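Local coordinates for A-type flavoprotein (Giardia intestinalis, PDB 2Q9U) that probably scavenges oxygen as a flavodiiron oxidoreductase, combining an FMN-bearing flavodoxin-like domain with a beta-lactamase-like domain that holds a mu-oxo-diiron centre, at residues T269-A274 with T288-M293; L275-G280 with P343-G348. All blocks are in the same frame, centred on the assembly; numbering follows the deposited sequence.

Interaction 1 of 2, residues T269-A274 with T288-M293; sequences TTHRMA and TVLLEM. With FMN (flavin mononucleotide), chain F.
H271 and A274 meet L290 and E292 where helix 269-274 runs back, nearly antiparallel at 171°, along strand 288-292, the axes 10.6 Å apart. This is the return geometry of the beta-alpha-beta unit formed by strand 258-263, helix 269-283 and strand 287-292 in a flavodoxin-like fold. The start of the helix grips the FMN phosphate with four hydrogen bonds, two to each of two oxygens. The backbone N and OG1 of T269 hold O3P, and those of T270 hold O1P. T270 OG1 comes closest, 2.7 Å from FMN O1P, and its rotation is further fixed by the backbone N of A349. One residue on, CG of H271 stands anti to the backbone N (chi1 -179°), which brings the end of the ring alongside strand 288-292. L290 meets both helix residues: its CD2 lies 3.9 Å from H271 CE1, while CD1 packs 3.9 Å from A274 CB. M26 and W25 of the second subunit pack against this group. The polar link is between H271 and E292, whose ring and carboxylate planes are steeply inclined to each other. In a fairly straight bond, H271 ND1 donates from its ring edge to the syn side of E292 OE1, 2.6 Å away and 26° out of the carboxylate plane.

Interaction 2 of 2, residues L275-G280 with P343-G348; sequences LALLDG and PAFAFG
L277 and F345 reach for each other from helix and strand with the same first torsion: CG of each stands anti to its own backbone N, at chi1 -174° for L277 and -172° for F345. F347 takes a different course. Its chi1 of 58° sets CG between the backbone N and the carbonyl carbon, and the ring approaches the same leucine from further along the strand. The meeting point is a single methyl group. CD1 of L277 rests near the CD2-CE2 bond of F345, at 3.7 Å from F345 CE2 and equally near F345 CD2, the two side chains crossing at a slant. The second ring is more loosely applied, with L277 CD1 lying 4.2 Å from F347 CE1. Between these two segments the contact is thus made by one branch of one leucine, and the backbones stay well apart: even the nearest pair of positions, L277 CA and F347 CA, is 9.9 Å apart. No hydrogen bond links the two segments, and the cohesion is that of apolar groups excluded from water.

Neighbouring elements complete the core. F347 also packs on A312 and A314 of strand 310-314, and F345 on A395 of helix 386-409, a helix that A276 touches as well. Another face of helix 269-283 looks outwards to the second subunit, where D279 OD2 makes a salt bridge with R68 of that chain. L277 thus packs helix 269-283 onto F345 and F347 of the central parallel sheet, and F345 also meets helix 386-409 on the same face, an arrangement characteristic of the three-layer alpha-beta-alpha sandwich of the flavodoxin-like fold.

How the interactions relate
Both contacts are buried and use helix 269-283, which meets two different strands of the same parallel sheet through residues that interleave along its length. Interaction 1 ties the first turns to strand 287-292, outermost in this chain's sheet, whereas interaction 2 reaches from later turns to strand 344-350, two strands beyond 258-263. Chemistry changes with position: near the phosphate the contact combines one His-carboxylate hydrogen bond with apolar packing, and further down the helix it is wholly apolar. The two are continuous, their centres 8 Å apart, because the F347 ring also reaches the first turns, with CZ 3.7 Å from A274 CA and CE2 3.6 Å from T270 O. Each also abuts the second subunit.

Interaction 1 of 2, residues T269-A274 with T288-M293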
ATOM      1  N   THR A 269      17.757  15.616  -3.496  1.00 17.33           N
ATOM      2  CA  THR A 269      19.117  16.118  -3.206  1.00 17.82           C
ATOM      3  C   THR A 269      19.629  15.665  -1.832  1.00 17.27           C
ATOM      4  O   THR A 269      20.821  15.345  -1.686  1.00 16.81           O
ATOM      5  CB  THR A 269      19.284  17.651  -3.386  1.00 17.29           C
ATOM      6  OG1 THR A 269      18.531  18.349  -2.390  1.00 17.32           O
ATOM      7  CG2 THR A 269      18.824  18.086  -4.810  1.00 17.75           C
ATOM      8  N   THR A 270      18.738  15.644  -0.833  1.00 17.63           N
ATOM      9  CA  THR A 270      19.093  15.090   0.486  1.00 17.53           C
ATOM     10  C   THR A 270      19.439  13.594   0.340  1.00 17.12           C
ATOM     11  O   THR A 270      20.364  13.075   0.994  1.00 16.67           O
ATOM     12  CB  THR A 270      17.990  15.289   1.559  1.00 17.98           C
ATOM     13  OG1 THR A 270      17.654  16.677   1.674  1.00 17.27           O
ATOM     14  CG2 THR A 270      18.482  14.806   2.929  1.00 17.95           C
ATOM     15  N   HIS A 271      18.686  12.909  -0.515  1.00 16.60           N
ATOM     16  CA  HIS A 271      18.997  11.515  -0.887  1.00 16.44           C
ATOM     17  C   HIS A 271      20.395  11.323  -1.507  1.00 16.23           C
ATOM     18  O   HIS A 271      21.135  10.416  -1.108  1.00 16.67           O
ATOM     19  CB  HIS A 271      17.929  10.948  -1.817  1.00 15.93           C
ATOM     20  CG  HIS A 271      18.189   9.534  -2.207  1.00 17.30           C
ATOM     21  ND1 HIS A 271      17.750   8.468  -1.453  1.00 16.63           N
ATOM     22  CD2 HIS A 271      18.907   9.002  -3.231  1.00 16.80           C
ATOM     23  CE1 HIS A 271      18.159   7.342  -2.012  1.00 16.43           C
ATOM     24  NE2 HIS A 271      18.860   7.637  -3.088  1.00 18.92           N
ATOM     25  N   ARG A 272      20.768  12.148  -2.480  1.00 16.66           N
ATOM     26  CA  ARG A 272      22.099  12.033  -3.097  1.00 16.65           C
ATOM     27  C   ARG A 272      23.235  12.309  -2.091  1.00 16.54           C
ATOM     28  O   ARG A 272      24.262  11.627  -2.103  1.00 16.18           O
ATOM     29  CB  ARG A 272      22.254  12.966  -4.297  1.00 17.45           C
ATOM     30  CG  ARG A 272      23.631  12.854  -4.997  1.00 16.71           C
ATOM     31  CD  ARG A 272      23.713  11.541  -5.771  1.00 17.72           C
ATOM     32  NE  ARG A 272      25.051  11.193  -6.285  1.00 18.02           N
ATOM     33  CZ  ARG A 272      26.069  10.716  -5.561  1.00 18.91           C
ATOM     34  NH1 ARG A 272      25.985  10.572  -4.240  1.00 16.64           N
ATOM     35  NH2 ARG A 272      27.201  10.409  -6.174  1.00 19.75           N
ATOM     36  N   MET A 273      23.043  13.291  -1.223  1.00 16.20           N
ATOM     37  CA  MET A 273      24.040  13.544  -0.183  1.00 15.96           C
ATOM     38  C   MET A 273      24.140  12.343   0.760  1.00 15.65           C
ATOM     39  O   MET A 273      25.243  11.984   1.222  1.00 15.94           O
ATOM     40  CB  MET A 273      23.712  14.794   0.600  1.00 16.14           C
ATOM     41  CG  MET A 273      23.855  16.046  -0.205  1.00 18.19           C
ATOM     42  SD  MET A 273      25.582  16.513  -0.313  1.00 21.30           S
ATOM     43  CE  MET A 273      25.721  17.313   1.296  1.00 16.46           C
ATOM     44  N   ALA A 274      22.988  11.729   1.049  1.00 14.84           N
ATOM     45  CA  ALA A 274      22.948  10.514   1.870  1.00 14.23           C
ATOM     46  C   ALA A 274      23.793   9.425   1.267  1.00 14.06           C
ATOM     47  O   ALA A 274      24.509   8.729   2.001  1.00 12.89           O
ATOM     48  CB  ALA A 274      21.495  10.010   2.073  1.00 14.82           C
ATOM     49  N   THR A 288      26.604  -0.489   5.728  1.00 11.47           N
ATOM     50  CA  THR A 288      25.818   0.739   5.628  1.00 11.23           C
ATOM     51  C   THR A 288      24.432   0.383   5.084  1.00 11.08           C
ATOM     52  O   THR A 288      24.319  -0.369   4.133  1.00 11.73           O
ATOM     53  CB  THR A 288      26.468   1.778   4.680  1.00 11.35           C
ATOM     54  OG1 THR A 288      26.552   1.236   3.353  1.00 12.54           O
ATOM     55  CG2 THR A 288      27.869   2.171   5.169  1.00 11.59           C
ATOM     56  N   VAL A 289      23.398   0.916   5.725  1.00 11.69           N
ATOM     57  CA  VAL A 289      22.005   0.710   5.335  1.00 11.22           C
ATOM     58  C   VAL A 289      21.393   2.107   5.168  1.00 11.77           C
ATOM     59  O   VAL A 289      21.558   2.971   6.021  1.00 11.03           O
ATOM     60  CB  VAL A 289      21.244  -0.132   6.433  1.00 11.47           C
ATOM     61  CG1 VAL A 289      19.725  -0.207   6.152  1.00 11.92           C
ATOM     62  CG2 VAL A 289      21.833  -1.541   6.543  1.00 11.18           C
ATOM     63  N   LEU A 290      20.713   2.328   4.045  1.00 11.50           N
ATOM     64  CA  LEU A 290      19.953   3.547   3.846  1.00 12.35           C
ATOM     65  C   LEU A 290      18.476   3.210   3.882  1.00 11.76           C
ATOM     66  O   LEU A 290      18.024   2.323   3.144  1.00 12.22           O
ATOM     67  CB  LEU A 290      20.333   4.186   2.490  1.00 12.10           C
ATOM     68  CG  LEU A 290      19.592   5.487   2.071  1.00 15.39           C
ATOM     69  CD1 LEU A 290      20.520   6.301   1.222  1.00 16.88           C
ATOM     70  CD2 LEU A 290      18.288   5.230   1.306  1.00 18.63           C
ATOM     71  N   LEU A 291      17.732   3.922   4.723  1.00 10.62           N
ATOM     72  CA  LEU A 291      16.296   3.725   4.875  1.00 10.78           C
ATOM     73  C   LEU A 291      15.594   5.028   4.551  1.00 11.82           C
ATOM     74  O   LEU A 291      15.715   5.986   5.312  1.00 12.12           O
ATOM     75  CB  LEU A 291      15.953   3.316   6.332  1.00  9.85           C
ATOM     76  CG  LEU A 291      16.571   2.026   6.866  1.00 10.17           C
ATOM     77  CD1 LEU A 291      16.051   1.779   8.283  1.00 10.75           C
ATOM     78  CD2 LEU A 291      16.192   0.853   5.942  1.00 10.13           C
ATOM     79  N   GLU A 292      14.862   5.071   3.437  1.00 11.50           N
ATOM     80  CA  GLU A 292      14.091   6.266   3.107  1.00 12.80           C
ATOM     81  C   GLU A 292      12.613   6.020   3.388  1.00 12.33           C
ATOM     82  O   GLU A 292      12.066   4.992   2.970  1.00 11.69           O
ATOM     83  CB  GLU A 292      14.286   6.651   1.640  1.00 13.69           C
ATOM     84  CG  GLU A 292      13.746   8.044   1.288  1.00 15.96           C
ATOM     85  CD  GLU A 292      14.674   8.767   0.307  1.00 20.98           C
ATOM     86  OE1 GLU A 292      15.918   8.601   0.420  1.00 21.60           O
ATOM     87  OE2 GLU A 292      14.154   9.491  -0.576  1.00 21.09           O
ATOM     88  N   MET A 293      11.970   6.966   4.079  1.00 12.63           N
ATOM     89  CA  MET A 293      10.666   6.670   4.680  1.00 12.90           C
ATOM     90  C   MET A 293       9.577   6.391   3.648  1.00 13.03           C
ATOM     91  O   MET A 293       8.644   5.658   3.942  1.00 13.84           O
ATOM     92  CB  MET A 293      10.225   7.731   5.696  1.00 13.02           C
ATOM     93  CG  MET A 293      11.185   7.862   6.907  1.00 13.01           C
ATOM     94  SD  MET A 293      11.518   6.287   7.756  1.00 17.41           S
ATOM     95  CE  MET A 293       9.984   5.822   8.513  1.00 18.60           C
TER
HETATM   96  N1  FMN F 601      12.455  25.366   2.490  1.00 19.68           N
HETATM   97  C2  FMN F 601      12.598  26.091   3.637  1.00 19.27           C
HETATM   98  O2  FMN F 601      13.701  26.593   3.910  1.00 20.57           O
HETATM   99  N3  FMN F 601      11.511  26.288   4.466  1.00 19.73           N
HETATM  100  C4  FMN F 601      10.275  25.728   4.182  1.00 19.31           C
HETATM  101  O4  FMN F 601       9.392  25.828   5.032  1.00 16.51           O
HETATM  102  C4A FMN F 601      10.123  24.968   3.008  1.00 18.17           C
HETATM  103  N5  FMN F 601       8.903  24.407   2.644  1.00 18.96           N
HETATM  104  C5A FMN F 601       8.815  23.678   1.462  1.00 20.41           C
HETATM  105  C6  FMN F 601       7.596  23.104   1.083  1.00 20.29           C
HETATM  106  C7  FMN F 601       7.486  22.359  -0.104  1.00 20.32           C
HETATM  107  C7M FMN F 601       6.112  21.943  -0.558  1.00 22.03           C
HETATM  108  C8  FMN F 601       8.597  22.189  -0.929  1.00 19.96           C
HETATM  109  C8M FMN F 601       8.550  21.308  -2.152  1.00 21.77           C
HETATM  110  C9  FMN F 601       9.812  22.763  -0.556  1.00 19.80           C
HETATM  111  C9A FMN F 601       9.931  23.506   0.632  1.00 19.23           C
HETATM  112  N10 FMN F 601      11.151  24.068   1.005  1.00 19.59           N
HETATM  113  C10 FMN F 601      11.236  24.810   2.164  1.00 19.73           C
HETATM  114  C1' FMN F 601      12.382  23.920   0.160  1.00 20.22           C
HETATM  115  C2' FMN F 601      13.018  22.538   0.296  1.00 20.40           C
HETATM  116  O2' FMN F 601      13.568  22.318   1.593  1.00 19.57           O
HETATM  117  C3' FMN F 601      14.030  22.442  -0.849  1.00 20.66           C
HETATM  118  O3' FMN F 601      13.288  22.255  -2.045  1.00 20.13           O
HETATM  119  C4' FMN F 601      15.028  21.310  -0.724  1.00 19.49           C
HETATM  120  O4' FMN F 601      16.053  21.482  -1.694  1.00 22.70           O
HETATM  121  C5' FMN F 601      14.378  19.952  -0.954  1.00 21.09           C
HETATM  122  O5' FMN F 601      15.302  18.934  -0.608  1.00 16.94           O
HETATM  123  P   FMN F 601      15.196  17.528  -1.345  1.00 20.20           P
HETATM  124  O1P FMN F 601      16.018  16.563  -0.508  1.00 17.49           O
HETATM  125  O2P FMN F 601      13.744  17.145  -1.379  1.00 20.92           O
HETATM  126  O3P FMN F 601      15.736  17.599  -2.764  1.00 17.30           O

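Interaction 2 of 2, residues L275-G280 with P343-G348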
ATOM      1  N   LEU A 275      23.725   9.261  -0.061  1.00 13.31           N
ATOM      2  CA  LEU A 275      24.524   8.219  -0.716  1.00 13.29           C
ATOM      3  C   LEU A 275      26.035   8.476  -0.570  1.00 13.08           C
ATOM      4  O   LEU A 275      26.824   7.548  -0.391  1.00 12.93           O
ATOM      5  CB  LEU A 275      24.145   8.080  -2.207  1.00 12.15           C
ATOM      6  CG  LEU A 275      22.787   7.444  -2.542  1.00 13.80           C
ATOM      7  CD1 LEU A 275      22.465   7.653  -4.035  1.00 12.65           C
ATOM      8  CD2 LEU A 275      22.788   5.936  -2.183  1.00 12.38           C
ATOM      9  N   ALA A 276      26.445   9.736  -0.696  1.00 13.14           N
ATOM     10  CA  ALA A 276      27.865  10.092  -0.543  1.00 13.72           C
ATOM     11  C   ALA A 276      28.342   9.824   0.894  1.00 13.39           C
ATOM     12  O   ALA A 276      29.436   9.286   1.111  1.00 13.89           O
ATOM     13  CB  ALA A 276      28.108  11.588  -0.920  1.00 12.30           C
ATOM     14  N   LEU A 277      27.525  10.222   1.860  1.00 13.95           N
ATOM     15  CA  LEU A 277      27.816   9.946   3.268  1.00 13.53           C
ATOM     16  C   LEU A 277      27.971   8.440   3.499  1.00 13.46           C
ATOM     17  O   LEU A 277      28.870   7.989   4.210  1.00 12.31           O
ATOM     18  CB  LEU A 277      26.726  10.518   4.171  1.00 13.84           C
ATOM     19  CG  LEU A 277      27.020  10.414   5.670  1.00 14.97           C
ATOM     20  CD1 LEU A 277      26.884  11.760   6.339  1.00 17.80           C
ATOM     21  CD2 LEU A 277      26.100   9.440   6.333  1.00 17.85           C
ATOM     22  N   LEU A 278      27.056   7.668   2.919  1.00 13.16           N
ATOM     23  CA  LEU A 278      27.054   6.208   3.070  1.00 14.41           C
ATOM     24  C   LEU A 278      28.339   5.566   2.530  1.00 14.57           C
ATOM     25  O   LEU A 278      28.936   4.673   3.179  1.00 14.42           O
ATOM     26  CB  LEU A 278      25.852   5.659   2.311  1.00 14.35           C
ATOM     27  CG  LEU A 278      25.205   4.387   2.785  1.00 17.47           C
ATOM     28  CD1 LEU A 278      24.403   4.682   4.058  1.00 15.26           C
ATOM     29  CD2 LEU A 278      24.323   3.789   1.648  1.00 16.12           C
ATOM     30  N   ASP A 279      28.788   6.020   1.361  1.00 14.32           N
ATOM     31  CA  ASP A 279      30.074   5.551   0.840  1.00 15.35           C
ATOM     32  C   ASP A 279      31.235   5.876   1.764  1.00 14.64           C
ATOM     33  O   ASP A 279      32.116   5.052   1.915  1.00 15.54           O
ATOM     34  CB  ASP A 279      30.359   6.020  -0.591  1.00 15.41           C
ATOM     35  CG  ASP A 279      30.036   4.945  -1.624  1.00 20.23           C
ATOM     36  OD1 ASP A 279      28.989   4.254  -1.469  1.00 21.33           O
ATOM     37  OD2 ASP A 279      30.839   4.775  -2.578  1.00 17.40           O
ATOM     38  N   GLY A 280      31.225   7.060   2.372  1.00 14.35           N
ATOM     39  CA  GLY A 280      32.248   7.439   3.344  1.00 14.43           C
ATOM     40  C   GLY A 280      32.235   6.431   4.482  1.00 13.62           C
ATOM     41  O   GLY A 280      33.267   5.886   4.860  1.00 13.53           O
ATOM     42  N   PRO A 343      26.681   7.524  18.499  1.00 12.76           N
ATOM     43  CA  PRO A 343      27.061   8.659  17.661  1.00 12.29           C
ATOM     44  C   PRO A 343      25.923   8.920  16.658  1.00 12.63           C
ATOM     45  O   PRO A 343      25.427   7.980  16.064  1.00 10.99           O
ATOM     46  CB  PRO A 343      28.296   8.141  16.920  1.00 12.52           C
ATOM     47  CG  PRO A 343      28.869   7.079  17.820  1.00 14.00           C
ATOM     48  CD  PRO A 343      27.666   6.426  18.430  1.00 13.42           C
ATOM     49  N   ALA A 344      25.477  10.163  16.517  1.00 13.32           N
ATOM     50  CA  ALA A 344      24.347  10.477  15.631  1.00 13.89           C
ATOM     51  C   ALA A 344      24.587  11.797  14.889  1.00 14.82           C
ATOM     52  O   ALA A 344      24.965  12.810  15.508  1.00 15.13           O
ATOM     53  CB  ALA A 344      23.013  10.537  16.424  1.00 14.53           C
ATOM     54  N   PHE A 345      24.356  11.769  13.572  1.00 14.05           N
ATOM     55  CA  PHE A 345      24.655  12.886  12.678  1.00 14.03           C
ATOM     56  C   PHE A 345      23.350  13.294  11.976  1.00 14.41           C
ATOM     57  O   PHE A 345      22.426  12.474  11.850  1.00 13.72           O
ATOM     58  CB  PHE A 345      25.713  12.444  11.659  1.00 13.59           C
ATOM     59  CG  PHE A 345      26.253  13.547  10.810  1.00 15.16           C
ATOM     60  CD1 PHE A 345      27.077  14.541  11.372  1.00 14.12           C
ATOM     61  CD2 PHE A 345      25.973  13.595   9.456  1.00 15.31           C
ATOM     62  CE1 PHE A 345      27.607  15.580  10.585  1.00 16.04           C
ATOM     63  CE2 PHE A 345      26.487  14.628   8.644  1.00 15.02           C
ATOM     64  CZ  PHE A 345      27.304  15.627   9.212  1.00 16.94           C
ATOM     65  N   ALA A 346      23.256  14.562  11.578  1.00 13.71           N
ATOM     66  CA  ALA A 346      22.063  15.044  10.864  1.00 14.46           C
ATOM     67  C   ALA A 346      22.463  15.906   9.682  1.00 13.87           C
ATOM     68  O   ALA A 346      23.473  16.596   9.737  1.00 13.30           O
ATOM     69  CB  ALA A 346      21.118  15.812  11.813  1.00 13.37           C
ATOM     70  N   PHE A 347      21.676  15.864   8.603  1.00 13.32           N
ATOM     71  CA  PHE A 347      21.953  16.723   7.451  1.00 13.21           C
ATOM     72  C   PHE A 347      20.674  16.951   6.655  1.00 13.99           C
ATOM     73  O   PHE A 347      19.681  16.296   6.912  1.00 13.28           O
ATOM     74  CB  PHE A 347      23.056  16.129   6.552  1.00 12.67           C
ATOM     75  CG  PHE A 347      22.742  14.750   6.018  1.00 12.27           C
ATOM     76  CD1 PHE A 347      22.979  13.608   6.800  1.00 11.71           C
ATOM     77  CD2 PHE A 347      22.210  14.586   4.738  1.00 12.72           C
ATOM     78  CE1 PHE A 347      22.673  12.330   6.320  1.00 12.51           C
ATOM     79  CE2 PHE A 347      21.898  13.285   4.242  1.00 12.55           C
ATOM     80  CZ  PHE A 347      22.160  12.163   5.032  1.00  9.91           C
ATOM     81  N   GLY A 348      20.696  17.877   5.700  1.00 14.58           N
ATOM     82  CA  GLY A 348      19.505  18.093   4.892  1.00 15.35           C
ATOM     83  C   GLY A 348      19.530  19.376   4.112  1.00 15.97           C
ATOM     84  O   GLY A 348      20.242  20.310   4.471  1.00 16.30           O
TER